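Local structure of siderophore enterobactin esterase (6GUO) at residues 29-34 with 89-94; 157-162 with 180-185; 164-169 with 191-196; 222-227 with 274-279. The protein hydrolyses the bacterial siderophore enterobactin so that its iron is released inside the fungal cell. All blocks are in the same frame, centred on the assembly; numbering follows the deposited sequence.

Contact 1 comes first along the chain. It ties strand 31-36 to the end of strand 83-90 and closes a loop that holds strand 52-58 and helix 60-77. Contact 2 joins neighbouring strands 156-164 and 184-188, closing over helix 166-177. Contact 3 joins the turn after the first of them to the loop after the second. These two cross, because their segments alternate in sequence. Contact 4 follows in series. It pairs strands 219-225 and 273-279 at the far end of the same sheet, closing over helices 239-252 and 254-268. Contacts 1, 2 and 4 therefore sample that sheet across its width. Contacts 1 and 4, centres about 28 Å apart, both touch the second subunit.

Contact 1 (29-34 with 89-94); sequences GPYQID and IGYPIT
Gly90 N donates to Gln32 O at 2.8 Å, and Gln32 N donates back to Gly90 O at 2.9 Å. This is an antiparallel hydrogen-bonded pair, and Ile33 with Ile89 is the non-hydrogen-bonded pair next to it. The first bond lies nearly along the Gln32 carbonyl. In the second the donor stands well above the Gly90 carbonyl plane. The Gln32 side chain is extended, with CG anti to the backbone N (chi1 178°), which carries its amide past Tyr91 to Pro92. Both ends of the amide are bonded, which fixes its rotation. Gln32 NE2 donates to Asp34 OD2 at 2.9 Å, within the amide plane and on the syn side of the carboxylate. Gln32 OE1 accepts from a water at 2.7 Å, and that water donates to Ile93 O. Tyr31 and Tyr91 lie side by side and point the same way, with their CE1 atoms 3.7 Å apart and planes at 40°. Both hydroxyls bond to the carboxylate of Asp105. Gly90 O meets the edge of the Tyr31 ring in its plane. Pro92, centre of an inverse gamma turn, sets its CD 3.2 Å from Pro30 O. Strand 31-36 lies in the antiparallel part of the alpha/beta-hydrolase sheet, between strands 18-24 and 83-90. Helix 131-150 covers Ile33 and Ile89, and its Phe137 stacks on Tyr31. Gln32 faces Asn61 of helix 60-77 and Gly13 of the second subunit.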
loop_
_atom_site.group_PDB
_atom_site.type_symbol
_atom_site.label_atom_id
_atom_site.label_comp_id
_atom_site.label_asym_id
_atom_site.label_seq_id
_atom_site.Cartn_x
_atom_site.Cartn_y
_atom_site.Cartn_z
ATOM N N GLY A 29 15.754 23.972 5.075
ATOM C CA GLY A 29 16.163 23.345 3.822
ATOM C C GLY A 29 14.977 23.253 2.886
ATOM O O GLY A 29 13.857 23.603 3.273
ATOM N N PRO A 30 15.207 22.775 1.650
ATOM C CA PRO A 30 14.106 22.702 0.702
ATOM C C PRO A 30 13.080 21.634 1.072
ATOM O O PRO A 30 13.382 20.705 1.825
ATOM C CB PRO A 30 14.792 22.340 -0.627
ATOM C CG PRO A 30 16.258 22.494 -0.391
ATOM C CD PRO A 30 16.457 22.258 1.071
ATOM N N TYR A 31 11.869 21.806 0.559
ATOM C CA TYR A 31 10.865 20.755 0.554
ATOM C C TYR A 31 10.900 20.067 -0.800
ATOM O O TYR A 31 11.388 20.628 -1.786
ATOM C CB TYR A 31 9.480 21.341 0.807
ATOM C CG TYR A 31 9.295 21.853 2.209
ATOM C CD1 TYR A 31 9.066 20.974 3.263
ATOM C CD2 TYR A 31 9.352 23.220 2.491
ATOM C CE1 TYR A 31 8.894 21.437 4.559
ATOM C CE2 TYR A 31 9.176 23.692 3.782
ATOM C CZ TYR A 31 8.947 22.799 4.816
ATOM O OH TYR A 31 8.784 23.268 6.104
ATOM N N GLN A 32 10.396 18.839 -0.833
ATOM C CA GLN A 32 10.217 18.092 -2.065
ATOM C C GLN A 32 8.737 17.780 -2.157
ATOM O O GLN A 32 8.176 17.192 -1.231
ATOM C CB GLN A 32 11.028 16.797 -2.043
ATOM C CG GLN A 32 10.864 15.937 -3.289
ATOM C CD GLN A 32 11.692 14.667 -3.230
ATOM O OE1 GLN A 32 12.903 14.713 -3.012
ATOM N NE2 GLN A 32 11.039 13.522 -3.424
ATOM N N ILE A 33 8.103 18.191 -3.252
ATOM C CA ILE A 33 6.717 17.813 -3.497
ATOM C C ILE A 33 6.684 16.797 -4.636
ATOM O O ILE A 33 7.327 16.996 -5.664
ATOM C CB ILE A 33 5.780 19.034 -3.717
ATOM C CG1 ILE A 33 6.068 19.792 -5.017
ATOM C CG2 ILE A 33 5.877 19.989 -2.529
ATOM C CD1 ILE A 33 4.891 20.634 -5.479
ATOM N N ASP A 34 5.985 15.683 -4.421
ATOM C CA ASP A 34 5.767 14.682 -5.457
ATOM C C ASP A 34 4.294 14.763 -5.812
ATOM O O ASP A 34 3.452 14.841 -4.921
ATOM C CB ASP A 34 6.110 13.280 -4.951
ATOM C CG ASP A 34 7.604 13.042 -4.837
ATOM O OD1 ASP A 34 8.242 12.726 -5.866
ATOM O OD2 ASP A 34 8.140 13.145 -3.713
ATOM N N ILE A 89 3.945 16.000 0.326
ATOM C CA ILE A 89 4.856 17.044 0.798
ATOM C C ILE A 89 5.891 16.387 1.698
ATOM O O ILE A 89 5.576 15.902 2.798
ATOM C CB ILE A 89 4.135 18.191 1.529
ATOM C CG1 ILE A 89 2.995 18.754 0.665
ATOM C CG2 ILE A 89 5.121 19.313 1.860
ATOM C CD1 ILE A 89 1.633 18.212 1.010
ATOM N N GLY A 90 7.125 16.370 1.207
ATOM C CA GLY A 90 8.226 15.700 1.870
ATOM C C GLY A 90 9.510 16.490 1.761
ATOM O O GLY A 90 9.494 17.725 1.724
ATOM N N TYR A 91 10.619 15.761 1.682
ATOM C CA TYR A 91 11.957 16.311 1.884
ATOM C C TYR A 91 12.939 15.705 0.879
ATOM O O TYR A 91 12.702 14.603 0.374
ATOM C CB TYR A 91 12.402 15.999 3.316
ATOM C CG TYR A 91 11.386 16.424 4.345
ATOM C CD1 TYR A 91 11.280 17.755 4.726
ATOM C CD2 TYR A 91 10.491 15.508 4.897
ATOM C CE1 TYR A 91 10.339 18.161 5.651
ATOM C CE2 TYR A 91 9.543 15.903 5.833
ATOM C CZ TYR A 91 9.467 17.235 6.204
ATOM O OH TYR A 91 8.528 17.640 7.124
ATOM N N PRO A 92 14.045 16.417 0.581
ATOM C CA PRO A 92 15.059 15.909 -0.346
ATOM C C PRO A 92 15.975 14.897 0.347
ATOM O O PRO A 92 17.129 15.196 0.666
ATOM C CB PRO A 92 15.809 17.183 -0.765
ATOM C CG PRO A 92 15.737 18.040 0.449
ATOM C CD PRO A 92 14.371 17.785 1.030
ATOM N N ILE A 93 15.439 13.700 0.561
ATOM C CA ILE A 93 16.134 12.625 1.270
ATOM C C ILE A 93 16.249 11.444 0.317
ATOM O O ILE A 93 15.323 11.177 -0.456
ATOM C CB ILE A 93 15.423 12.233 2.592
ATOM C CG1 ILE A 93 13.946 11.851 2.362
ATOM C CG2 ILE A 93 15.534 13.384 3.587
ATOM C CD1 ILE A 93 13.185 11.474 3.615
ATOM N N THR A 94 17.392 10.762 0.362
ATOM C CA THR A 94 17.704 9.686 -0.588
ATOM C C THR A 94 17.879 8.292 0.026
ATOM O O THR A 94 17.514 7.312 -0.615
ATOM C CB THR A 94 18.966 10.025 -1.404
ATOM O OG1 THR A 94 20.064 10.260 -0.515
ATOM C CG2 THR A 94 18.723 11.264 -2.260
HETATM O O HOH W 1 14.026 12.253 -2.596
#

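Contact 2 (157-162 with 180-185)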
loop_
_atom_site.group_PDB
_atom_site.type_symbol
_atom_site.label_atom_id
_atom_site.label_comp_id
_atom_site.label_asym_id
_atom_site.label_seq_id
_atom_site.Cartn_x
_atom_site.Cartn_y
_atom_site.Cartn_z
ATOM N N GLY A 157 -12.640 19.318 -6.683
ATOM C CA GLY A 157 -13.887 19.161 -5.949
ATOM C C GLY A 157 -13.706 18.994 -4.457
ATOM O O GLY A 157 -14.132 19.841 -3.677
ATOM N N ARG A 158 -13.081 17.889 -4.071
ATOM C CA ARG A 158 -12.901 17.518 -2.675
ATOM C C ARG A 158 -11.407 17.440 -2.400
ATOM O O ARG A 158 -10.672 16.904 -3.218
ATOM C CB ARG A 158 -13.559 16.162 -2.417
ATOM C CG ARG A 158 -13.752 15.833 -0.949
ATOM C CD ARG A 158 -14.628 14.603 -0.753
ATOM N NE ARG A 158 -16.067 14.911 -0.767
ATOM C CZ ARG A 158 -16.930 14.661 -1.759
ATOM N NH1 ARG A 158 -18.208 14.998 -1.604
ATOM N NH2 ARG A 158 -16.554 14.086 -2.901
ATOM N N THR A 159 -10.967 17.990 -1.269
ATOM C CA THR A 159 -9.565 17.910 -0.852
ATOM C C THR A 159 -9.448 17.147 0.458
ATOM O O THR A 159 -10.314 17.252 1.330
ATOM C CB THR A 159 -8.915 19.297 -0.693
ATOM O OG1 THR A 159 -9.611 20.050 0.306
ATOM C CG2 THR A 159 -8.937 20.042 -2.019
ATOM N N ALA A 160 -8.372 16.376 0.585
ATOM C CA ALA A 160 -8.119 15.592 1.782
ATOM C C ALA A 160 -6.685 15.770 2.257
ATOM O O ALA A 160 -5.783 16.006 1.449
ATOM C CB ALA A 160 -8.396 14.124 1.517
ATOM N N LEU A 161 -6.502 15.654 3.569
ATOM C CA LEU A 161 -5.188 15.624 4.205
ATOM C C LEU A 161 -5.030 14.293 4.930
ATOM O O LEU A 161 -5.847 13.957 5.795
ATOM C CB LEU A 161 -5.057 16.765 5.215
ATOM C CG LEU A 161 -3.753 16.842 6.032
ATOM C CD1 LEU A 161 -2.535 17.059 5.141
ATOM C CD2 LEU A 161 -3.867 17.939 7.077
ATOM N N PHE A 162 -3.963 13.561 4.599
ATOM C CA PHE A 162 -3.593 12.342 5.313
ATOM C C PHE A 162 -2.247 12.520 5.990
ATOM O O PHE A 162 -1.310 13.025 5.387
ATOM C CB PHE A 162 -3.514 11.149 4.361
ATOM C CG PHE A 162 -3.092 9.863 5.030
ATOM C CD1 PHE A 162 -4.032 8.914 5.400
ATOM C CD2 PHE A 162 -1.747 9.604 5.296
ATOM C CE1 PHE A 162 -3.646 7.733 6.015
ATOM C CE2 PHE A 162 -1.358 8.426 5.915
ATOM C CZ PHE A 162 -2.310 7.493 6.275
ATOM N N SER A 180 -11.729 24.493 7.855
ATOM C CA SER A 180 -11.974 24.668 6.416
ATOM C C SER A 180 -10.763 24.386 5.514
ATOM O O SER A 180 -10.915 24.409 4.290
ATOM C CB SER A 180 -12.495 26.080 6.136
ATOM O OG SER A 180 -13.707 26.300 6.828
ATOM N N SER A 181 -9.586 24.127 6.100
ATOM C CA SER A 181 -8.348 23.844 5.346
ATOM C C SER A 181 -8.526 22.750 4.308
ATOM O O SER A 181 -8.084 22.875 3.161
ATOM C CB SER A 181 -7.235 23.391 6.293
ATOM O OG SER A 181 -6.911 24.394 7.227
ATOM N N PHE A 182 -9.148 21.656 4.747
ATOM C CA PHE A 182 -9.431 20.495 3.902
ATOM C C PHE A 182 -10.855 20.028 4.160
ATOM O O PHE A 182 -11.410 20.281 5.228
ATOM C CB PHE A 182 -8.445 19.353 4.207
ATOM C CG PHE A 182 -7.008 19.721 3.964
ATOM C CD1 PHE A 182 -6.414 19.491 2.726
ATOM C CD2 PHE A 182 -6.258 20.341 4.959
ATOM C CE1 PHE A 182 -5.095 19.855 2.496
ATOM C CE2 PHE A 182 -4.940 20.707 4.735
ATOM C CZ PHE A 182 -4.358 20.469 3.500
ATOM N N ASP A 183 -11.438 19.339 3.187
ATOM C CA ASP A 183 -12.782 18.762 3.344
ATOM C C ASP A 183 -12.751 17.522 4.234
ATOM O O ASP A 183 -13.661 17.304 5.046
ATOM C CB ASP A 183 -13.371 18.405 1.982
ATOM C CG ASP A 183 -13.528 19.612 1.091
ATOM O OD1 ASP A 183 -14.237 20.548 1.503
ATOM O OD2 ASP A 183 -12.935 19.640 -0.009
ATOM N N VAL A 184 -11.687 16.732 4.075
ATOM C CA VAL A 184 -11.536 15.434 4.724
ATOM C C VAL A 184 -10.168 15.353 5.396
ATOM O O VAL A 184 -9.161 15.727 4.802
ATOM C CB VAL A 184 -11.664 14.297 3.693
ATOM C CG1 VAL A 184 -11.565 12.932 4.367
ATOM C CG2 VAL A 184 -12.981 14.422 2.937
ATOM N N TYR A 185 -10.156 14.865 6.634
ATOM C CA TYR A 185 -8.931 14.667 7.404
ATOM C C TYR A 185 -8.804 13.191 7.713
ATOM O O TYR A 185 -9.744 12.564 8.198
ATOM C CB TYR A 185 -8.968 15.477 8.694
ATOM C CG TYR A 185 -9.136 16.953 8.438
ATOM C CD1 TYR A 185 -8.042 17.809 8.443
ATOM C CD2 TYR A 185 -10.395 17.493 8.168
ATOM C CE1 TYR A 185 -8.194 19.164 8.197
ATOM C CE2 TYR A 185 -10.556 18.845 7.921
ATOM C CZ TYR A 185 -9.450 19.674 7.935
ATOM O OH TYR A 185 -9.607 21.014 7.684
#
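Leu161 CB sits over the centre of the Phe182 ring, 3.7 Å from its centroid, in a CH-pi contact. Leu161 CG lies beside its own carbonyl carbon (chi1 177°), which brings CD2 close to the ring, 3.8 Å from Phe182 CE2. Phe182 CB in turn rests on one face of the Tyr185 ring. Behind this layer, on the other side of the sheet, Ala160 CB meets Val184 CB at 3.9 Å. The backbones pair in parallel, Ala160 with Val184 and Leu161 with Tyr185. Leu161 N donates to Val184 O at 2.9 Å. Thr159 O takes Val184 N at 3.1 Å, in the carbonyl plane, and a weak second bond from Asp183 N. At the polar edge Asp183 folds back on the strand. Its OD2 accepts Thr159 N at 2.9 Å with the anti lone pair; the carboxylate thus takes the N-H just before the paired residues. A weak bond from Thr159 OG1 reaches the same oxygen. Strand 156-164, helix 166-177 and strand 184-188 form a beta-alpha-beta crossover, as in other alpha/beta-hydrolases. Helix 166-177 covers Leu161 and Tyr185, helix 131-150 covers Phe182, and helix 288-301 covers Ala160 and Val184.

Contact 3 (164-169 with 191-196)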
loop_
_atom_site.group_PDB
_atom_site.type_symbol
_atom_site.label_atom_id
_atom_site.label_comp_id
_atom_site.label_asym_id
_atom_site.label_seq_id
_atom_site.Cartn_x
_atom_site.Cartn_y
_atom_site.Cartn_z
ATOM N N HIS A 164 0.229 10.178 9.167
ATOM C CA HIS A 164 0.414 9.085 10.120
ATOM C C HIS A 164 1.360 9.516 11.245
ATOM O O HIS A 164 2.336 10.221 10.991
ATOM C CB HIS A 164 0.975 7.847 9.415
ATOM C CG HIS A 164 1.325 6.724 10.344
ATOM N ND1 HIS A 164 2.583 6.569 10.882
ATOM C CD2 HIS A 164 0.585 5.691 10.814
ATOM C CE1 HIS A 164 2.598 5.494 11.650
ATOM N NE2 HIS A 164 1.401 4.945 11.625
ATOM N N SER A 165 1.053 9.079 12.472
ATOM C CA SER A 165 1.860 9.374 13.668
ATOM C C SER A 165 1.904 10.893 13.922
ATOM O O SER A 165 0.842 11.490 14.113
ATOM C CB SER A 165 3.239 8.674 13.629
ATOM O OG SER A 165 4.113 9.171 12.635
ATOM N N TYR A 166 3.077 11.536 13.922
ATOM C CA TYR A 166 3.089 13.010 13.968
ATOM C C TYR A 166 2.266 13.629 12.837
ATOM O O TYR A 166 1.660 14.684 13.029
ATOM C CB TYR A 166 4.515 13.576 13.940
ATOM C CG TYR A 166 5.275 13.543 15.252
ATOM C CD1 TYR A 166 4.672 13.144 16.455
ATOM C CD2 TYR A 166 6.600 13.959 15.299
ATOM C CE1 TYR A 166 5.378 13.134 17.641
ATOM C CE2 TYR A 166 7.312 13.953 16.487
ATOM C CZ TYR A 166 6.694 13.544 17.653
ATOM O OH TYR A 166 7.384 13.527 18.836
ATOM N N GLY A 167 2.247 12.978 11.671
ATOM C CA GLY A 167 1.362 13.372 10.576
ATOM C C GLY A 167 -0.114 13.378 10.952
ATOM O O GLY A 167 -0.862 14.261 10.532
ATOM N N GLY A 168 -0.537 12.390 11.738
ATOM C CA GLY A 168 -1.909 12.313 12.233
ATOM C C GLY A 168 -2.198 13.413 13.239
ATOM O O GLY A 168 -3.279 14.005 13.231
ATOM N N LEU A 169 -1.227 13.681 14.110
ATOM C CA LEU A 169 -1.303 14.813 15.034
ATOM C C LEU A 169 -1.490 16.118 14.258
ATOM O O LEU A 169 -2.348 16.936 14.609
ATOM C CB LEU A 169 -0.041 14.877 15.905
ATOM C CG LEU A 169 0.100 16.052 16.879
ATOM C CD1 LEU A 169 -0.984 15.999 17.937
ATOM C CD2 LEU A 169 1.482 16.047 17.513
ATOM N N SER A 191 -0.473 10.909 16.997
ATOM C CA SER A 191 0.291 10.976 18.242
ATOM C C SER A 191 -0.423 11.850 19.278
ATOM O O SER A 191 0.083 12.900 19.692
ATOM C CB SER A 191 1.706 11.494 17.965
ATOM O OG SER A 191 2.336 10.698 16.982
ATOM N N ILE A 192 -1.591 11.385 19.717
ATOM C CA ILE A 192 -2.442 12.137 20.641
ATOM C C ILE A 192 -1.705 12.358 21.966
ATOM O O ILE A 192 -1.801 13.437 22.545
ATOM C CB ILE A 192 -3.828 11.457 20.822
ATOM C CG1 ILE A 192 -4.621 11.581 19.512
ATOM C CG2 ILE A 192 -4.615 12.084 21.974
ATOM C CD1 ILE A 192 -5.884 10.750 19.433
ATOM N N TRP A 193 -0.935 11.356 22.396
ATOM C CA TRP A 193 -0.038 11.451 23.566
ATOM C C TRP A 193 0.886 12.676 23.615
ATOM O O TRP A 193 1.235 13.130 24.705
ATOM C CB TRP A 193 0.833 10.186 23.679
ATOM C CG TRP A 193 1.769 9.979 22.519
ATOM C CD1 TRP A 193 1.521 9.266 21.381
ATOM C CD2 TRP A 193 3.101 10.492 22.387
ATOM N NE1 TRP A 193 2.611 9.305 20.547
ATOM C CE2 TRP A 193 3.596 10.050 21.138
ATOM C CE3 TRP A 193 3.925 11.279 23.203
ATOM C CZ2 TRP A 193 4.882 10.369 20.685
ATOM C CZ3 TRP A 193 5.206 11.601 22.751
ATOM C CH2 TRP A 193 5.667 11.148 21.500
ATOM N N TRP A 194 1.289 13.182 22.449
ATOM C CA TRP A 194 2.332 14.208 22.346
ATOM C C TRP A 194 2.132 15.417 23.261
ATOM O O TRP A 194 1.046 15.994 23.322
ATOM C CB TRP A 194 2.491 14.681 20.895
ATOM C CG TRP A 194 3.592 15.678 20.742
ATOM C CD1 TRP A 194 4.928 15.420 20.662
ATOM C CD2 TRP A 194 3.451 17.097 20.682
ATOM N NE1 TRP A 194 5.632 16.596 20.540
ATOM C CE2 TRP A 194 4.749 17.640 20.550
ATOM C CE3 TRP A 194 2.353 17.967 20.718
ATOM C CZ2 TRP A 194 4.979 19.016 20.459
ATOM C CZ3 TRP A 194 2.582 19.336 20.628
ATOM C CH2 TRP A 194 3.886 19.844 20.496
ATOM N N ASN A 195 3.203 15.779 23.965
ATOM C CA ASN A 195 3.230 16.943 24.841
ATOM C C ASN A 195 2.077 16.939 25.847
ATOM O O ASN A 195 1.249 17.853 25.871
ATOM C CB ASN A 195 3.227 18.226 24.000
ATOM C CG ASN A 195 3.505 19.456 24.824
ATOM O OD1 ASN A 195 4.214 19.384 25.827
ATOM N ND2 ASN A 195 2.940 20.593 24.416
ATOM N N ASN A 196 2.023 15.884 26.657
ATOM C CA ASN A 196 0.969 15.705 27.661
ATOM C C ASN A 196 -0.432 15.878 27.051
ATOM O O ASN A 196 -1.297 16.561 27.606
ATOM C CB ASN A 196 1.197 16.674 28.834
ATOM C CG ASN A 196 0.363 16.332 30.059
ATOM O OD1 ASN A 196 -0.048 15.188 30.252
ATOM N ND2 ASN A 196 0.107 17.332 30.894
#
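Ser165 has a strained backbone (phi 62°, psi -120°) in the turn from strand 156-164 to helix 166-177, and its carbonyl takes Ser191 N at 3.2 Å. The donor stands well above the plane of that carbonyl. The same Ser165 O accepts Leu169 N in the first turn of the helix, so it serves both segments. Ser191 points its OG at the turn. The oxygen lies 3.1 Å from Ser165 C and 3.4 Å from Tyr166 CD1, and Ser191 CB meets the edge of the Tyr166 ring in its plane. The sequence Gly163-His164-Ser165-Tyr166-Gly167 and the sharp turn fit the nucleophile elbow of the alpha/beta-hydrolase fold, with Ser165 at the position of the nucleophile. Within the elbow Gly167 N makes a weak bond to His164 O. A bound triethylene glycol, probably from the crystallisation liquor, lies about 4 Å from the Ser165 side chain. Tyr166 reaches across to two tryptophans. Its CE1 is 3.8 Å from Trp194 CD1 and 4.1 Å from Trp193 CZ2, and its ring plane is steeply inclined (78°) to the five-membered ring of Trp194. Tyr166 OH bonds to Glu126. The same tyrosine touches Pro116, in the proline-rich insertion that narrows the active site. Leu169 turns CG away from its own backbone N, which sends CD2 across Trp194, 3.8 Å from its CB. Leu169 CD1 rests 3.7 Å from Ser191 O.

Contact 4 (222-227 with 274-279); sequences LSFGSR and LEVKEY
The Phe224 ring has Glu278 CA over the centre of one face, 4.2 Å from the centroid, and Val276 CG2 at its edge, 4.0 Å from CE2. Tyr279 is turned edge-on to the other strand, with Ser223 CB in its ring plane and 3.8 Å from its CE2. Lys277 CG lies over one face of the same tyrosine, toward the rim. Phe224 holds CG between the backbone N and the carbonyl carbon (chi1 60°), which turns the ring toward the neighbouring strand, against Glu278. The extended Glu278 chain crosses the ring obliquely, its CG 3.5 Å from Phe224 CE1. Glu278 OE1 then makes a close contact with a carbon, Ser226 CB, at 3.2 Å, while Ser226 OG bonds to Asp281 N. The strands themselves run parallel, 8° apart, and the backbone bonds alternate between them. Leu222 N donates to Glu275 O at 2.8 Å. Lys277 N and Phe224 N continue the ladder. Tyr279 N gives Phe224 O a nearly straight bond of 2.8 Å (174° at the hydrogen). Ser226 N, just past the strand, closes the ladder on Tyr279 O at 2.9 Å. Arg221 serves the outer strand twice, through a salt bridge to Glu275 and a bond to Tyr279 OH. This parallel pairing ends the alpha/beta-hydrolase sheet: strand 273-279 is the outermost on this side within the chain, and strand 219-225 lies between it and strand 184-188. Helix 254-268 covers Phe224 and Val276. Helix 288-301 covers Ser223 and Tyr279, and Tyr279 also packs on Glu282 of the second subunit.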
loop_
_atom_site.group_PDB
_atom_site.type_symbol
_atom_site.label_atom_id
_atom_site.label_comp_id
_atom_site.label_asym_id
_atom_site.label_seq_id
_atom_site.Cartn_x
_atom_site.Cartn_y
_atom_site.Cartn_z
ATOM N N LEU A 222 -10.329 8.438 11.816
ATOM C CA LEU A 222 -9.271 8.043 12.742
ATOM C C LEU A 222 -8.955 6.580 12.528
ATOM O O LEU A 222 -9.841 5.796 12.196
ATOM C CB LEU A 222 -9.722 8.241 14.190
ATOM C CG LEU A 222 -9.782 9.700 14.641
ATOM C CD1 LEU A 222 -10.703 9.854 15.836
ATOM C CD2 LEU A 222 -8.383 10.206 14.962
ATOM N N SER A 223 -7.699 6.203 12.735
ATOM C CA SER A 223 -7.331 4.791 12.681
ATOM C C SER A 223 -6.125 4.477 13.544
ATOM O O SER A 223 -5.354 5.368 13.910
ATOM C CB SER A 223 -7.090 4.344 11.234
ATOM O OG SER A 223 -5.910 4.925 10.703
ATOM N N PHE A 224 -5.982 3.198 13.877
ATOM C CA PHE A 224 -4.824 2.712 14.612
ATOM C C PHE A 224 -4.719 1.207 14.435
ATOM O O PHE A 224 -5.692 0.551 14.062
ATOM C CB PHE A 224 -4.911 3.087 16.106
ATOM C CG PHE A 224 -6.116 2.529 16.814
ATOM C CD1 PHE A 224 -6.050 1.305 17.482
ATOM C CD2 PHE A 224 -7.322 3.228 16.819
ATOM C CE1 PHE A 224 -7.162 0.791 18.141
ATOM C CE2 PHE A 224 -8.434 2.722 17.478
ATOM C CZ PHE A 224 -8.357 1.504 18.135
ATOM N N GLY A 225 -3.529 0.672 14.670
ATOM C CA GLY A 225 -3.328 -0.776 14.694
ATOM C C GLY A 225 -3.574 -1.313 16.090
ATOM O O GLY A 225 -3.185 -0.677 17.067
ATOM N N SER A 226 -4.192 -2.493 16.196
ATOM C CA SER A 226 -4.536 -3.061 17.510
ATOM C C SER A 226 -3.317 -3.289 18.409
ATOM O O SER A 226 -3.417 -3.173 19.631
ATOM C CB SER A 226 -5.332 -4.367 17.366
ATOM O OG SER A 226 -4.506 -5.432 16.920
ATOM N N ARG A 227 -2.174 -3.595 17.800
ATOM C CA ARG A 227 -0.945 -3.861 18.542
ATOM C C ARG A 227 -0.213 -2.617 19.040
ATOM O O ARG A 227 0.737 -2.750 19.807
ATOM C CB ARG A 227 0.015 -4.694 17.701
ATOM C CG ARG A 227 -0.529 -6.062 17.357
ATOM C CD ARG A 227 0.490 -6.860 16.579
ATOM N NE ARG A 227 0.117 -8.269 16.480
ATOM C CZ ARG A 227 0.832 -9.197 15.846
ATOM N NH1 ARG A 227 1.976 -8.881 15.241
ATOM N NH2 ARG A 227 0.404 -10.455 15.823
ATOM N N LEU A 274 -17.839 10.975 10.679
ATOM C CA LEU A 274 -16.769 10.597 11.584
ATOM C C LEU A 274 -16.683 9.072 11.638
ATOM O O LEU A 274 -17.700 8.399 11.745
ATOM C CB LEU A 274 -17.043 11.185 12.965
ATOM C CG LEU A 274 -16.138 10.789 14.127
ATOM C CD1 LEU A 274 -14.691 11.174 13.871
ATOM C CD2 LEU A 274 -16.652 11.411 15.415
ATOM N N GLU A 275 -15.467 8.542 11.547
ATOM C CA GLU A 275 -15.244 7.102 11.532
ATOM C C GLU A 275 -13.937 6.797 12.249
ATOM O O GLU A 275 -12.977 7.557 12.145
ATOM C CB GLU A 275 -15.205 6.602 10.079
ATOM C CG GLU A 275 -14.805 5.143 9.883
ATOM C CD GLU A 275 -15.074 4.649 8.467
ATOM O OE1 GLU A 275 -16.250 4.628 8.046
ATOM O OE2 GLU A 275 -14.114 4.276 7.770
ATOM N N VAL A 276 -13.923 5.693 12.990
ATOM C CA VAL A 276 -12.705 5.161 13.591
ATOM C C VAL A 276 -12.569 3.705 13.156
ATOM O O VAL A 276 -13.565 2.974 13.104
ATOM C CB VAL A 276 -12.677 5.306 15.139
ATOM C CG1 VAL A 276 -13.796 4.521 15.815
ATOM C CG2 VAL A 276 -11.315 4.892 15.694
ATOM N N LYS A 277 -11.342 3.299 12.840
ATOM C CA LYS A 277 -11.050 1.926 12.421
ATOM C C LYS A 277 -9.838 1.402 13.182
ATOM O O LYS A 277 -8.765 2.008 13.148
ATOM C CB LYS A 277 -10.797 1.873 10.908
ATOM C CG LYS A 277 -10.323 0.530 10.352
ATOM C CD LYS A 277 -11.350 -0.580 10.523
ATOM C CE LYS A 277 -10.762 -1.950 10.198
ATOM N NZ LYS A 277 -10.762 -2.264 8.746
ATOM N N GLU A 278 -10.025 0.278 13.870
ATOM C CA GLU A 278 -8.934 -0.466 14.477
ATOM C C GLU A 278 -8.520 -1.533 13.481
ATOM O O GLU A 278 -9.355 -2.345 13.073
ATOM C CB GLU A 278 -9.385 -1.130 15.780
ATOM C CG GLU A 278 -8.326 -2.011 16.434
ATOM C CD GLU A 278 -8.738 -2.516 17.804
ATOM O OE1 GLU A 278 -7.843 -2.804 18.623
ATOM O OE2 GLU A 278 -9.953 -2.637 18.066
ATOM N N TYR A 279 -7.247 -1.534 13.095
ATOM C CA TYR A 279 -6.713 -2.552 12.188
ATOM C C TYR A 279 -6.121 -3.689 13.014
ATOM O O TYR A 279 -5.084 -3.521 13.650
ATOM C CB TYR A 279 -5.671 -1.948 11.239
ATOM C CG TYR A 279 -6.294 -1.108 10.151
ATOM C CD1 TYR A 279 -6.776 -1.698 8.991
ATOM C CD2 TYR A 279 -6.424 0.276 10.289
ATOM C CE1 TYR A 279 -7.360 -0.947 7.989
ATOM C CE2 TYR A 279 -7.013 1.040 9.290
ATOM C CZ TYR A 279 -7.482 0.422 8.143
ATOM O OH TYR A 279 -8.069 1.148 7.145
#